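Local coordinates for lipolytic enzyme, G-D-S-L family (Bacteroides thetaiotaomicron, PDB 7BR2), which is a gut microbial serine esterase of the SGNH (GDSL) type that metabolises the drug diltiazem, at residues V23-S28 / G73-K78; F366-W371 / R408-K413; C372-F377 / L382-D387; S412-M415 / I419-A422. One frame throughout, in Å; residues are numbered along the deposited sequence.

Interaction 1 (V23-S28 / G73-K78); sequences VFLGNS and GDIFSK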
loop_
_atom_site.group_PDB
_atom_site.type_symbol
_atom_site.label_atom_id
_atom_site.label_comp_id
_atom_site.label_asym_id
_atom_site.label_seq_id
_atom_site.Cartn_x
_atom_site.Cartn_y
_atom_site.Cartn_z
ATOM N N VAL A 23 -8.916 -7.302 -4.155
ATOM C CA VAL A 23 -7.836 -8.282 -4.224
ATOM C C VAL A 23 -6.758 -7.748 -5.152
ATOM O O VAL A 23 -7.047 -7.376 -6.298
ATOM C CB VAL A 23 -8.342 -9.646 -4.715
ATOM C CG1 VAL A 23 -7.183 -10.637 -4.791
ATOM C CG2 VAL A 23 -9.471 -10.176 -3.816
ATOM N N PHE A 24 -5.506 -7.727 -4.664
ATOM C CA PHE A 24 -4.347 -7.271 -5.437
ATOM C C PHE A 24 -3.563 -8.485 -5.919
ATOM O O PHE A 24 -2.770 -9.057 -5.169
ATOM C CB PHE A 24 -3.459 -6.364 -4.592
ATOM C CG PHE A 24 -4.041 -5.009 -4.346
ATOM C CD1 PHE A 24 -4.903 -4.794 -3.282
ATOM C CD2 PHE A 24 -3.724 -3.943 -5.177
ATOM C CE1 PHE A 24 -5.454 -3.529 -3.045
ATOM C CE2 PHE A 24 -4.253 -2.687 -4.950
ATOM C CZ PHE A 24 -5.128 -2.477 -3.882
ATOM N N LEU A 25 -3.768 -8.860 -7.177
ATOM C CA LEU A 25 -3.097 -10.019 -7.742
ATOM C C LEU A 25 -1.713 -9.628 -8.264
ATOM O O LEU A 25 -1.581 -8.675 -9.048
ATOM C CB LEU A 25 -3.955 -10.613 -8.860
ATOM C CG LEU A 25 -3.304 -11.565 -9.866
ATOM C CD1 LEU A 25 -2.734 -12.780 -9.168
ATOM C CD2 LEU A 25 -4.344 -11.980 -10.876
ATOM N N GLY A 26 -0.680 -10.357 -7.848
ATOM C CA GLY A 26 0.639 -9.936 -8.291
ATOM C C GLY A 26 1.711 -10.973 -8.049
ATOM O O GLY A 26 1.429 -12.146 -7.790
ATOM N N ASN A 27 2.966 -10.518 -8.151
ATOM C CA ASN A 27 4.100 -11.407 -7.929
ATOM C C ASN A 27 4.765 -11.131 -6.586
ATOM O O ASN A 27 4.072 -10.825 -5.602
ATOM C CB ASN A 27 5.121 -11.297 -9.074
ATOM C CG ASN A 27 5.582 -9.865 -9.341
ATOM O OD1 ASN A 27 5.529 -8.996 -8.457
ATOM N ND2 ASN A 27 6.066 -9.626 -10.563
ATOM N N SER A 28 6.100 -11.254 -6.515
ATOM C CA SER A 28 6.752 -11.106 -5.218
ATOM C C SER A 28 6.635 -9.693 -4.688
ATOM O O SER A 28 6.638 -9.494 -3.470
ATOM C CB SER A 28 8.225 -11.500 -5.271
ATOM O OG SER A 28 8.880 -10.924 -6.382
ATOM N N GLY A 73 -8.652 -21.033 -7.641
ATOM C CA GLY A 73 -8.425 -21.464 -6.269
ATOM C C GLY A 73 -7.870 -20.410 -5.333
ATOM O O GLY A 73 -7.878 -20.609 -4.113
ATOM N N ASP A 74 -7.321 -19.329 -5.864
ATOM C CA ASP A 74 -6.634 -18.367 -5.022
ATOM C C ASP A 74 -7.142 -16.939 -5.169
ATOM O O ASP A 74 -7.041 -16.166 -4.210
ATOM C CB ASP A 74 -5.127 -18.416 -5.326
ATOM C CG ASP A 74 -4.324 -17.497 -4.441
ATOM O OD1 ASP A 74 -4.508 -17.590 -3.207
ATOM O OD2 ASP A 74 -3.459 -16.742 -4.964
ATOM N N ILE A 75 -7.747 -16.586 -6.295
ATOM C CA ILE A 75 -8.172 -15.217 -6.568
ATOM C C ILE A 75 -9.702 -15.114 -6.588
ATOM O O ILE A 75 -10.298 -14.402 -5.782
ATOM C CB ILE A 75 -7.555 -14.702 -7.889
ATOM C CG1 ILE A 75 -6.028 -14.718 -7.785
ATOM C CG2 ILE A 75 -8.038 -13.312 -8.193
ATOM C CD1 ILE A 75 -5.471 -13.869 -6.669
ATOM N N PHE A 76 -10.349 -15.784 -7.543
ATOM C CA PHE A 76 -11.809 -15.779 -7.605
ATOM C C PHE A 76 -12.420 -16.413 -6.358
ATOM O O PHE A 76 -13.575 -16.138 -6.018
ATOM C CB PHE A 76 -12.283 -16.515 -8.864
ATOM C CG PHE A 76 -11.817 -15.881 -10.154
ATOM C CD1 PHE A 76 -11.340 -14.570 -10.168
ATOM C CD2 PHE A 76 -11.838 -16.597 -11.343
ATOM C CE1 PHE A 76 -10.909 -13.993 -11.343
ATOM C CE2 PHE A 76 -11.404 -16.020 -12.525
ATOM C CZ PHE A 76 -10.943 -14.712 -12.524
ATOM N N SER A 77 -11.673 -17.311 -5.706
ATOM C CA SER A 77 -12.128 -17.935 -4.479
ATOM C C SER A 77 -12.350 -16.916 -3.384
ATOM O O SER A 77 -13.087 -17.190 -2.438
ATOM C CB SER A 77 -11.101 -18.969 -4.009
ATOM O OG SER A 77 -9.827 -18.361 -3.817
ATOM N N LYS A 78 -11.668 -15.779 -3.455
ATOM C CA LYS A 78 -11.839 -14.709 -2.486
ATOM C C LYS A 78 -13.015 -13.803 -2.826
ATOM O O LYS A 78 -13.286 -12.847 -2.086
ATOM C CB LYS A 78 -10.541 -13.898 -2.377
ATOM C CG LYS A 78 -9.382 -14.636 -1.701
ATOM C CD LYS A 78 -8.040 -13.935 -1.925
ATOM C CE LYS A 78 -6.918 -14.593 -1.112
ATOM N NZ LYS A 78 -6.741 -16.065 -1.375
#
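Strand 23-26 runs past the last part of helix 64-75 and the turn after it, coming nearest where the CA atoms of Val23 and Ile75 lie 7.3 Å apart, and no hydrogen bond joins the two segments. The meeting is apolar. Ile75 drops its CD1 between two strand residues that face it: CD1 is 4.1 Å from Val23 CG1 and 3.9 Å from Leu25 CD1. The Leu25 side chain crosses that of Ile75 at about a right angle, and its CD1 also nears Ile75 CG1. With CG1 of Val23 anti to the backbone N (chi1 179°) and turned to Ile75, the other branch, CG2, is left to meet Lys78 CB at 4.1 Å. This is the packing of a beta-alpha-beta crossover: helix 64-75 connects parallel strands 53-58 and 82-85, which flank strand 21-26 in the sheet, and so passes over that strand. Leu83 of strand 82-85 and Met120 of helix 102-125 fill in around the same patch. Lys78 offers only the base of its side chain to Val23; the rest runs back, bent at its last torsion, and NZ donates to Asp74 O at 2.9 Å on a carbonyl lone pair, in the carbonyl plane. A salt bridge, weak as a hydrogen bond, links NZ to Asp74 OD1 at 3.3 Å, while Asp74 OD2 is taken by Arg70 and Arg367. Beyond the strand, Asn27 caps the next helix through OD1, and Ser28 hydrogen-bonds His207 through OG, consistent with the serine-histidine pair of an SGNH hydrolase.

Interaction 2 (F366-W371 / R408-K413); sequences FREYAW and RDLYSK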
loop_
_atom_site.group_PDB
_atom_site.type_symbol
_atom_site.label_atom_id
_atom_site.label_comp_id
_atom_site.label_asym_id
_atom_site.label_seq_id
_atom_site.Cartn_x
_atom_site.Cartn_y
_atom_site.Cartn_z
ATOM N N PHE A 366 -0.518 -16.981 5.206
ATOM C CA PHE A 366 -1.433 -17.573 4.222
ATOM C C PHE A 366 -0.851 -17.548 2.808
ATOM O O PHE A 366 -1.108 -18.466 2.010
ATOM C CB PHE A 366 -2.793 -16.865 4.254
ATOM C CG PHE A 366 -3.697 -17.329 5.370
ATOM C CD1 PHE A 366 -3.577 -16.805 6.646
ATOM C CD2 PHE A 366 -4.692 -18.275 5.125
ATOM C CE1 PHE A 366 -4.416 -17.229 7.684
ATOM C CE2 PHE A 366 -5.536 -18.705 6.154
ATOM C CZ PHE A 366 -5.387 -18.176 7.443
ATOM N N ARG A 367 -0.044 -16.532 2.487
ATOM C CA ARG A 367 0.576 -16.469 1.159
ATOM C C ARG A 367 1.639 -17.562 0.984
ATOM O O ARG A 367 1.811 -18.112 -0.116
ATOM C CB ARG A 367 1.215 -15.097 0.916
ATOM C CG ARG A 367 0.260 -13.899 0.876
ATOM C CD ARG A 367 -1.063 -14.254 0.262
ATOM N NE ARG A 367 -0.958 -14.452 -1.172
ATOM C CZ ARG A 367 -1.819 -15.161 -1.887
ATOM N NH1 ARG A 367 -1.645 -15.290 -3.198
ATOM N NH2 ARG A 367 -2.846 -15.747 -1.284
ATOM N N GLU A 368 2.382 -17.867 2.052
ATOM C CA GLU A 368 3.325 -18.988 2.009
ATOM C C GLU A 368 2.581 -20.303 1.782
ATOM O O GLU A 368 3.012 -21.167 0.993
ATOM C CB GLU A 368 4.136 -19.044 3.309
ATOM C CG GLU A 368 5.017 -17.821 3.576
ATOM C CD GLU A 368 6.288 -17.814 2.741
ATOM O OE1 GLU A 368 6.714 -18.894 2.293
ATOM O OE2 GLU A 368 6.857 -16.731 2.500
ATOM N N TYR A 369 1.440 -20.463 2.446
ATOM C CA TYR A 369 0.655 -21.666 2.197
ATOM C C TYR A 369 0.211 -21.727 0.736
ATOM O O TYR A 369 0.300 -22.784 0.096
ATOM C CB TYR A 369 -0.532 -21.722 3.163
ATOM C CG TYR A 369 -1.648 -22.654 2.751
ATOM C CD1 TYR A 369 -1.570 -24.031 2.992
ATOM C CD2 TYR A 369 -2.805 -22.155 2.150
ATOM C CE1 TYR A 369 -2.607 -24.889 2.620
ATOM C CE2 TYR A 369 -3.840 -22.996 1.778
ATOM C CZ TYR A 369 -3.741 -24.367 2.014
ATOM O OH TYR A 369 -4.787 -25.191 1.648
ATOM N N ALA A 370 -0.218 -20.590 0.182
ATOM C CA ALA A 370 -0.628 -20.549 -1.221
ATOM C C ALA A 370 0.519 -20.925 -2.156
ATOM O O ALA A 370 0.295 -21.564 -3.191
ATOM C CB ALA A 370 -1.179 -19.165 -1.582
ATOM N N TRP A 371 1.748 -20.492 -1.847
ATOM C CA TRP A 371 2.861 -20.965 -2.665
ATOM C C TRP A 371 2.968 -22.482 -2.581
ATOM O O TRP A 371 3.153 -23.158 -3.598
ATOM C CB TRP A 371 4.203 -20.349 -2.273
ATOM C CG TRP A 371 5.258 -20.888 -3.220
ATOM C CD1 TRP A 371 5.624 -20.357 -4.425
ATOM C CD2 TRP A 371 6.008 -22.111 -3.085
ATOM N NE1 TRP A 371 6.564 -21.147 -5.025
ATOM C CE2 TRP A 371 6.816 -22.232 -4.231
ATOM C CE3 TRP A 371 6.079 -23.107 -2.104
ATOM C CZ2 TRP A 371 7.684 -23.307 -4.424
ATOM C CZ3 TRP A 371 6.942 -24.178 -2.302
ATOM C CH2 TRP A 371 7.730 -24.266 -3.450
ATOM N N ARG A 408 8.228 -26.552 4.756
ATOM C CA ARG A 408 7.578 -27.776 5.219
ATOM C C ARG A 408 6.959 -27.605 6.608
ATOM O O ARG A 408 5.894 -28.163 6.886
ATOM C CB ARG A 408 8.541 -28.961 5.222
ATOM C CG ARG A 408 7.856 -30.216 5.776
ATOM C CD ARG A 408 8.594 -31.509 5.475
ATOM N NE ARG A 408 10.014 -31.410 5.769
ATOM C CZ ARG A 408 10.858 -32.432 5.668
ATOM N NH1 ARG A 408 10.404 -33.619 5.277
ATOM N NH2 ARG A 408 12.147 -32.269 5.959
ATOM N N ASP A 409 7.644 -26.920 7.521
ATOM C CA ASP A 409 7.072 -26.718 8.852
ATOM C C ASP A 409 5.775 -25.900 8.767
ATOM O O ASP A 409 4.713 -26.291 9.306
ATOM C CB ASP A 409 8.114 -26.033 9.744
ATOM C CG ASP A 409 7.640 -25.868 11.174
ATOM O OD1 ASP A 409 7.111 -26.848 11.729
ATOM O OD2 ASP A 409 7.798 -24.767 11.747
ATOM N N LEU A 410 5.837 -24.778 8.046
ATOM C CA LEU A 410 4.654 -23.967 7.846
ATOM C C LEU A 410 3.554 -24.781 7.186
ATOM O O LEU A 410 2.393 -24.681 7.583
ATOM C CB LEU A 410 4.991 -22.721 7.017
ATOM C CG LEU A 410 3.829 -21.741 6.756
ATOM C CD1 LEU A 410 4.319 -20.288 6.826
ATOM C CD2 LEU A 410 3.109 -22.009 5.420
ATOM N N TYR A 411 3.890 -25.601 6.182
ATOM C CA TYR A 411 2.828 -26.357 5.523
ATOM C C TYR A 411 2.216 -27.392 6.462
ATOM O O TYR A 411 1.009 -27.656 6.396
ATOM C CB TYR A 411 3.318 -27.038 4.244
ATOM C CG TYR A 411 2.201 -27.852 3.622
ATOM C CD1 TYR A 411 1.178 -27.232 2.926
ATOM C CD2 TYR A 411 2.148 -29.239 3.771
ATOM C CE1 TYR A 411 0.136 -27.965 2.377
ATOM C CE2 TYR A 411 1.109 -29.988 3.217
ATOM C CZ TYR A 411 0.106 -29.345 2.526
ATOM O OH TYR A 411 -0.927 -30.070 1.977
ATOM N N SER A 412 3.034 -28.003 7.327
ATOM C CA SER A 412 2.520 -28.996 8.267
ATOM C C SER A 412 1.537 -28.367 9.241
ATOM O O SER A 412 0.630 -29.047 9.741
ATOM C CB SER A 412 3.682 -29.692 9.002
ATOM O OG SER A 412 4.249 -28.905 10.036
ATOM N N LYS A 413 1.685 -27.066 9.500
ATOM C CA LYS A 413 0.645 -26.372 10.263
ATOM C C LYS A 413 -0.541 -25.953 9.379
ATOM O O LYS A 413 -1.702 -26.222 9.706
ATOM C CB LYS A 413 1.237 -25.142 10.954
ATOM C CG LYS A 413 2.555 -25.412 11.676
ATOM C CD LYS A 413 3.190 -24.118 12.179
ATOM C CE LYS A 413 4.687 -24.274 12.473
ATOM N NZ LYS A 413 5.422 -22.958 12.371
#
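Glu368 is the first residue of 366-371 to touch helix 408-414, and it does so with its aliphatic base: CB lies 3.7 Å from Leu410 CD1, the two side chains crossing at about a right angle. Its carboxylate is engaged elsewhere, OE1 in a salt bridge with Arg407 and OE2 in one with Arg364, which draws the charge off the apolar patch. Next comes Tyr369, whose backbone N is 3.7 Å from the other methyl, Leu410 CD2. Leu410 carries CG anti to its own backbone N (chi1 -178°), and this swings the fork across to the neighbouring helix, one methyl on Glu368 and the other against the Tyr369 backbone. An alanine here is likely to open a gap between the helices, leaving Glu368 CB without its apolar neighbour. The Tyr369 ring then meets the Tyr411 ring obliquely, CE1 to CE1 at 4.1 Å, near the closest backbone approach, where the CA atoms of the two tyrosines are 6.1 Å apart. Both hydroxyls go on to Asn386: Tyr369 OH takes a hydrogen bond from ND2, and Tyr411 OH makes a weak one with OD1. The segment axes pass 9.7 Å apart at 99°, a near-perpendicular helix-helix crossing in which the short helix 408-414 lies across the long helix 344-377 in the run of helices between residues 344 and 437.

Interaction 3 (C372-F377 / L382-D387); sequences CQFGFF and LLFAND
Gln373, bent at chi2 (-61°) with its amide lying over the loop, reaches from the last turns of helix 344-377 into 382-387 and does most of the polar work. Its OE1 accepts from Phe384 N at 2.8 Å, a nearly straight bond (171°), although the donor stands well above the carbonyl plane and not on a lone pair. NE2 of Gln373 donates to water 1 at 3.1 Å. That water also accepts from Asn386 N at 3.0 Å and donates to Leu382 O at 2.9 Å. Leu382 O is also used in the type II turn, where it receives Ala385 N, and Leu382 N bonds Phe377 O at 2.9 Å. The Asn386 amide lies 2.8 Å from Gln373 NE2 through OD1; its ND2 is held by Tyr369 OH. A leucine in place of Gln373 would probably leave Phe384 N without its acceptor and water 1 without one of its donors. Apolar groups pack beside this network, toward helix 64-75. Leu383 CD1 sits over one face of the Phe374 ring in a CH-pi contact, 4.0 Å from its centroid, and Phe384 CZ touches Phe374 CZ at 3.6 Å, an oblique meeting with the ring planes at 88°. Several backbone groups of the loop (Leu382 N and O, Phe384 N, Asn386 N) are thus answered by one amide, one water and the Phe377 carbonyl, which is likely to fix its turn against the helix.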
loop_
_atom_site.group_PDB
_atom_site.type_symbol
_atom_site.label_atom_id
_atom_site.label_comp_id
_atom_site.label_asym_id
_atom_site.label_seq_id
_atom_site.Cartn_x
_atom_site.Cartn_y
_atom_site.Cartn_z
ATOM N N CYS A 372 2.859 -23.047 -1.378
ATOM C CA CYS A 372 2.912 -24.505 -1.301
ATOM C C CYS A 372 1.873 -25.130 -2.222
ATOM O O CYS A 372 2.165 -26.081 -2.964
ATOM C CB CYS A 372 2.722 -24.974 0.147
ATOM S SG CYS A 372 4.175 -24.595 1.162
ATOM N N GLN A 373 0.692 -24.525 -2.276
ATOM C CA GLN A 373 -0.392 -25.154 -3.021
ATOM C C GLN A 373 -0.197 -25.017 -4.525
ATOM O O GLN A 373 -0.291 -26.008 -5.255
ATOM C CB GLN A 373 -1.749 -24.581 -2.591
ATOM C CG GLN A 373 -2.242 -25.135 -1.241
ATOM C CD GLN A 373 -2.451 -26.660 -1.237
ATOM O OE1 GLN A 373 -2.402 -27.304 -2.280
ATOM N NE2 GLN A 373 -2.706 -27.228 -0.054
ATOM N N PHE A 374 0.044 -23.798 -5.017
ATOM C CA PHE A 374 0.099 -23.595 -6.463
ATOM C C PHE A 374 1.510 -23.698 -7.042
ATOM O O PHE A 374 1.668 -24.072 -8.212
ATOM C CB PHE A 374 -0.530 -22.245 -6.815
ATOM C CG PHE A 374 -1.966 -22.157 -6.426
ATOM C CD1 PHE A 374 -2.951 -22.691 -7.233
ATOM C CD2 PHE A 374 -2.337 -21.564 -5.223
ATOM C CE1 PHE A 374 -4.287 -22.625 -6.848
ATOM C CE2 PHE A 374 -3.663 -21.491 -4.836
ATOM C CZ PHE A 374 -4.641 -22.026 -5.647
ATOM N N GLY A 375 2.538 -23.407 -6.255
ATOM C CA GLY A 375 3.901 -23.546 -6.712
ATOM C C GLY A 375 4.484 -24.936 -6.561
ATOM O O GLY A 375 5.568 -25.187 -7.091
ATOM N N PHE A 376 3.804 -25.853 -5.857
ATOM C CA PHE A 376 4.284 -27.233 -5.792
ATOM C C PHE A 376 3.167 -28.267 -5.962
ATOM O O PHE A 376 3.247 -29.120 -6.852
ATOM C CB PHE A 376 5.039 -27.497 -4.486
ATOM C CG PHE A 376 5.428 -28.925 -4.309
ATOM C CD1 PHE A 376 6.472 -29.468 -5.047
ATOM C CD2 PHE A 376 4.754 -29.739 -3.410
ATOM C CE1 PHE A 376 6.837 -30.794 -4.892
ATOM C CE2 PHE A 376 5.119 -31.063 -3.248
ATOM C CZ PHE A 376 6.165 -31.593 -3.993
ATOM N N PHE A 377 2.122 -28.208 -5.126
ATOM C CA PHE A 377 1.166 -29.318 -5.074
ATOM C C PHE A 377 0.305 -29.416 -6.326
ATOM O O PHE A 377 -0.052 -30.527 -6.727
ATOM C CB PHE A 377 0.278 -29.209 -3.830
ATOM C CG PHE A 377 0.963 -29.648 -2.585
ATOM C CD1 PHE A 377 1.409 -30.955 -2.465
ATOM C CD2 PHE A 377 1.177 -28.769 -1.535
ATOM C CE1 PHE A 377 2.073 -31.379 -1.329
ATOM C CE2 PHE A 377 1.836 -29.191 -0.382
ATOM C CZ PHE A 377 2.283 -30.499 -0.282
ATOM N N LEU A 382 -2.198 -32.532 -6.549
ATOM C CA LEU A 382 -2.568 -32.574 -5.143
ATOM C C LEU A 382 -3.015 -31.204 -4.638
ATOM O O LEU A 382 -2.999 -30.958 -3.430
ATOM C CB LEU A 382 -1.398 -33.104 -4.309
ATOM C CG LEU A 382 -1.157 -34.607 -4.492
ATOM C CD1 LEU A 382 0.213 -35.016 -4.005
ATOM C CD2 LEU A 382 -2.248 -35.382 -3.764
ATOM N N LEU A 383 -3.463 -30.331 -5.533
ATOM C CA LEU A 383 -3.937 -29.015 -5.130
ATOM C C LEU A 383 -5.044 -29.154 -4.085
ATOM O O LEU A 383 -6.057 -29.819 -4.328
ATOM C CB LEU A 383 -4.441 -28.248 -6.355
ATOM C CG LEU A 383 -5.002 -26.852 -6.070
ATOM C CD1 LEU A 383 -3.927 -25.947 -5.444
ATOM C CD2 LEU A 383 -5.557 -26.211 -7.330
ATOM N N PHE A 384 -4.827 -28.556 -2.910
ATOM C CA PHE A 384 -5.782 -28.562 -1.798
ATOM C C PHE A 384 -6.051 -29.970 -1.264
ATOM O O PHE A 384 -7.045 -30.189 -0.561
ATOM C CB PHE A 384 -7.112 -27.889 -2.195
ATOM C CG PHE A 384 -6.983 -26.427 -2.540
ATOM C CD1 PHE A 384 -6.105 -25.603 -1.843
ATOM C CD2 PHE A 384 -7.707 -25.887 -3.594
ATOM C CE1 PHE A 384 -5.988 -24.241 -2.163
ATOM C CE2 PHE A 384 -7.593 -24.521 -3.930
ATOM C CZ PHE A 384 -6.731 -23.702 -3.219
ATOM N N ALA A 385 -5.181 -30.935 -1.582
ATOM C CA ALA A 385 -5.346 -32.285 -1.043
ATOM C C ALA A 385 -5.254 -32.274 0.481
ATOM O O ALA A 385 -6.143 -32.792 1.169
ATOM C CB ALA A 385 -4.302 -33.230 -1.645
ATOM N N ASN A 386 -4.193 -31.665 1.017
ATOM C CA ASN A 386 -4.009 -31.457 2.452
ATOM C C ASN A 386 -4.200 -32.756 3.226
ATOM O O ASN A 386 -4.895 -32.806 4.245
ATOM C CB ASN A 386 -4.950 -30.354 2.957
ATOM C CG ASN A 386 -4.550 -28.975 2.449
ATOM O OD1 ASN A 386 -3.377 -28.698 2.236
ATOM N ND2 ASN A 386 -5.523 -28.129 2.216
ATOM N N ASP A 387 -3.561 -33.819 2.732
ATOM C CA ASP A 387 -3.764 -35.165 3.257
ATOM C C ASP A 387 -2.434 -35.912 3.292
ATOM O O ASP A 387 -1.369 -35.344 3.039
ATOM C CB ASP A 387 -4.786 -35.924 2.397
ATOM C CG ASP A 387 -4.384 -35.980 0.921
ATOM O OD1 ASP A 387 -3.243 -35.597 0.560
ATOM O OD2 ASP A 387 -5.191 -36.452 0.115
HETATM O O HOH W 1 -2.198 -30.198 -0.735
#

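Interaction 4 (S412-M415 / I419-A422); sequences SKMM and IRDA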
loop_
_atom_site.group_PDB
_atom_site.type_symbol
_atom_site.label_atom_id
_atom_site.label_comp_id
_atom_site.label_asym_id
_atom_site.label_seq_id
_atom_site.Cartn_x
_atom_site.Cartn_y
_atom_site.Cartn_z
ATOM N N SER A 412 3.034 -28.003 7.327
ATOM C CA SER A 412 2.520 -28.996 8.267
ATOM C C SER A 412 1.537 -28.367 9.241
ATOM O O SER A 412 0.630 -29.047 9.741
ATOM C CB SER A 412 3.682 -29.692 9.002
ATOM O OG SER A 412 4.249 -28.905 10.036
ATOM N N LYS A 413 1.685 -27.066 9.500
ATOM C CA LYS A 413 0.645 -26.372 10.263
ATOM C C LYS A 413 -0.541 -25.953 9.379
ATOM O O LYS A 413 -1.702 -26.222 9.706
ATOM C CB LYS A 413 1.237 -25.142 10.954
ATOM C CG LYS A 413 2.555 -25.412 11.676
ATOM C CD LYS A 413 3.190 -24.118 12.179
ATOM C CE LYS A 413 4.687 -24.274 12.473
ATOM N NZ LYS A 413 5.422 -22.958 12.371
ATOM N N MET A 414 -0.281 -25.285 8.266
ATOM C CA MET A 414 -1.367 -24.646 7.529
ATOM C C MET A 414 -2.189 -25.613 6.693
ATOM O O MET A 414 -3.269 -25.230 6.230
ATOM C CB MET A 414 -0.801 -23.520 6.654
ATOM C CG MET A 414 -0.287 -22.338 7.452
ATOM S SD MET A 414 -1.641 -21.392 8.252
ATOM C CE MET A 414 -2.146 -20.351 6.874
ATOM N N MET A 415 -1.736 -26.859 6.515
ATOM C CA MET A 415 -2.541 -27.840 5.797
ATOM C C MET A 415 -3.828 -28.191 6.544
ATOM O O MET A 415 -4.754 -28.722 5.928
ATOM C CB MET A 415 -1.729 -29.116 5.540
ATOM C CG MET A 415 -1.467 -29.942 6.824
ATOM S SD MET A 415 -0.574 -31.482 6.557
ATOM C CE MET A 415 -1.759 -32.402 5.586
ATOM N N ILE A 419 -6.718 -25.011 11.482
ATOM C CA ILE A 419 -5.717 -23.982 11.721
ATOM C C ILE A 419 -5.925 -22.786 10.788
ATOM O O ILE A 419 -5.833 -21.627 11.217
ATOM C CB ILE A 419 -4.313 -24.581 11.594
ATOM C CG1 ILE A 419 -4.023 -25.447 12.823
ATOM C CG2 ILE A 419 -3.266 -23.469 11.440
ATOM C CD1 ILE A 419 -2.743 -26.230 12.729
ATOM N N ARG A 420 -6.205 -23.037 9.508
ATOM C CA ARG A 420 -6.515 -21.923 8.618
ATOM C C ARG A 420 -7.708 -21.134 9.143
ATOM O O ARG A 420 -7.702 -19.895 9.124
ATOM C CB ARG A 420 -6.766 -22.428 7.193
ATOM C CG ARG A 420 -5.525 -23.024 6.541
ATOM C CD ARG A 420 -5.651 -23.175 5.017
ATOM N NE ARG A 420 -6.777 -24.014 4.607
ATOM C CZ ARG A 420 -6.798 -25.346 4.641
ATOM N NH1 ARG A 420 -5.740 -26.034 5.082
ATOM N NH2 ARG A 420 -7.878 -25.998 4.232
ATOM N N ASP A 421 -8.723 -21.837 9.658
ATOM C CA ASP A 421 -9.872 -21.159 10.249
ATOM C C ASP A 421 -9.451 -20.308 11.437
ATOM O O ASP A 421 -9.827 -19.143 11.536
ATOM C CB ASP A 421 -10.943 -22.174 10.683
ATOM C CG ASP A 421 -11.709 -22.780 9.516
ATOM O OD1 ASP A 421 -11.664 -22.233 8.387
ATOM O OD2 ASP A 421 -12.368 -23.824 9.737
ATOM N N ALA A 422 -8.674 -20.876 12.358
ATOM C CA ALA A 422 -8.288 -20.119 13.548
ATOM C C ALA A 422 -7.445 -18.888 13.197
ATOM O O ALA A 422 -7.609 -17.822 13.800
ATOM C CB ALA A 422 -7.537 -21.021 14.525
#
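This is a helix-to-helix junction held by an arginine on main-chain carbonyls, at the tight corner where helix 408-414 gives way to helix 417-437. Arg420 supplies the grip. Its NH1 donates to Met414 O at 2.8 Å (160°), and the oxygen lies almost exactly in the guanidinium plane, as the donor does in the carbonyl plane. The same nitrogen makes a second, weak bond to Met415 O at 3.0 Å, more bent at 142°. The arginine chain stays extended through chi2 and then kinks at chi3 (-58°), curling round the Met414 carbonyl: CG comes within 3.2 Å of Met414 O. Two consecutive carbonyls thus share one NH2 group, each meeting its own N-H, and the positive charge would be expected to suit their partial negative charge. The fold here is a pair of consecutive helices joined by a very short link, packed against helix 344-377, whose Phe366 and Tyr369 touch Met414, while Tyr369 also touches Arg420. Beside the polar grip the Ile419 side chain packs in: CD1 lies close against Lys413 O (3.2 Å). The other branch, CG2, makes an apolar contact with Met414 SD at 4.1 Å, the two side chains passing at a slant. Met414, bent at both chi2 and chi3, also brings CE to 4.3 Å from Arg420 CG, placing the thioether end along the start of the arginine chain.

How the interactions relate
Interactions 2, 3 and 4 form one cluster, with centres of 2 and 4 about 8 Å apart and of 2 and 3 about 10 Å. Tyr411 CZ of interaction 2 packs 3.4 Å from Phe377 CE2 of interaction 3, and Asn386 CB of interaction 3 lies 3.4 Å from Met415 O of interaction 4. The 73-78 segment of interaction 1 also touches this cluster, through the Asp74 OD2 to Arg367 NH1 salt bridge (2.9 Å) and the packing of Asp74 CB on Phe374 CE2 (3.4 Å). Interaction 1 does not touch interaction 4, whose nearest atoms are about 9 Å away. Of the four, interaction 1 alone holds Ser28, the probable nucleophile.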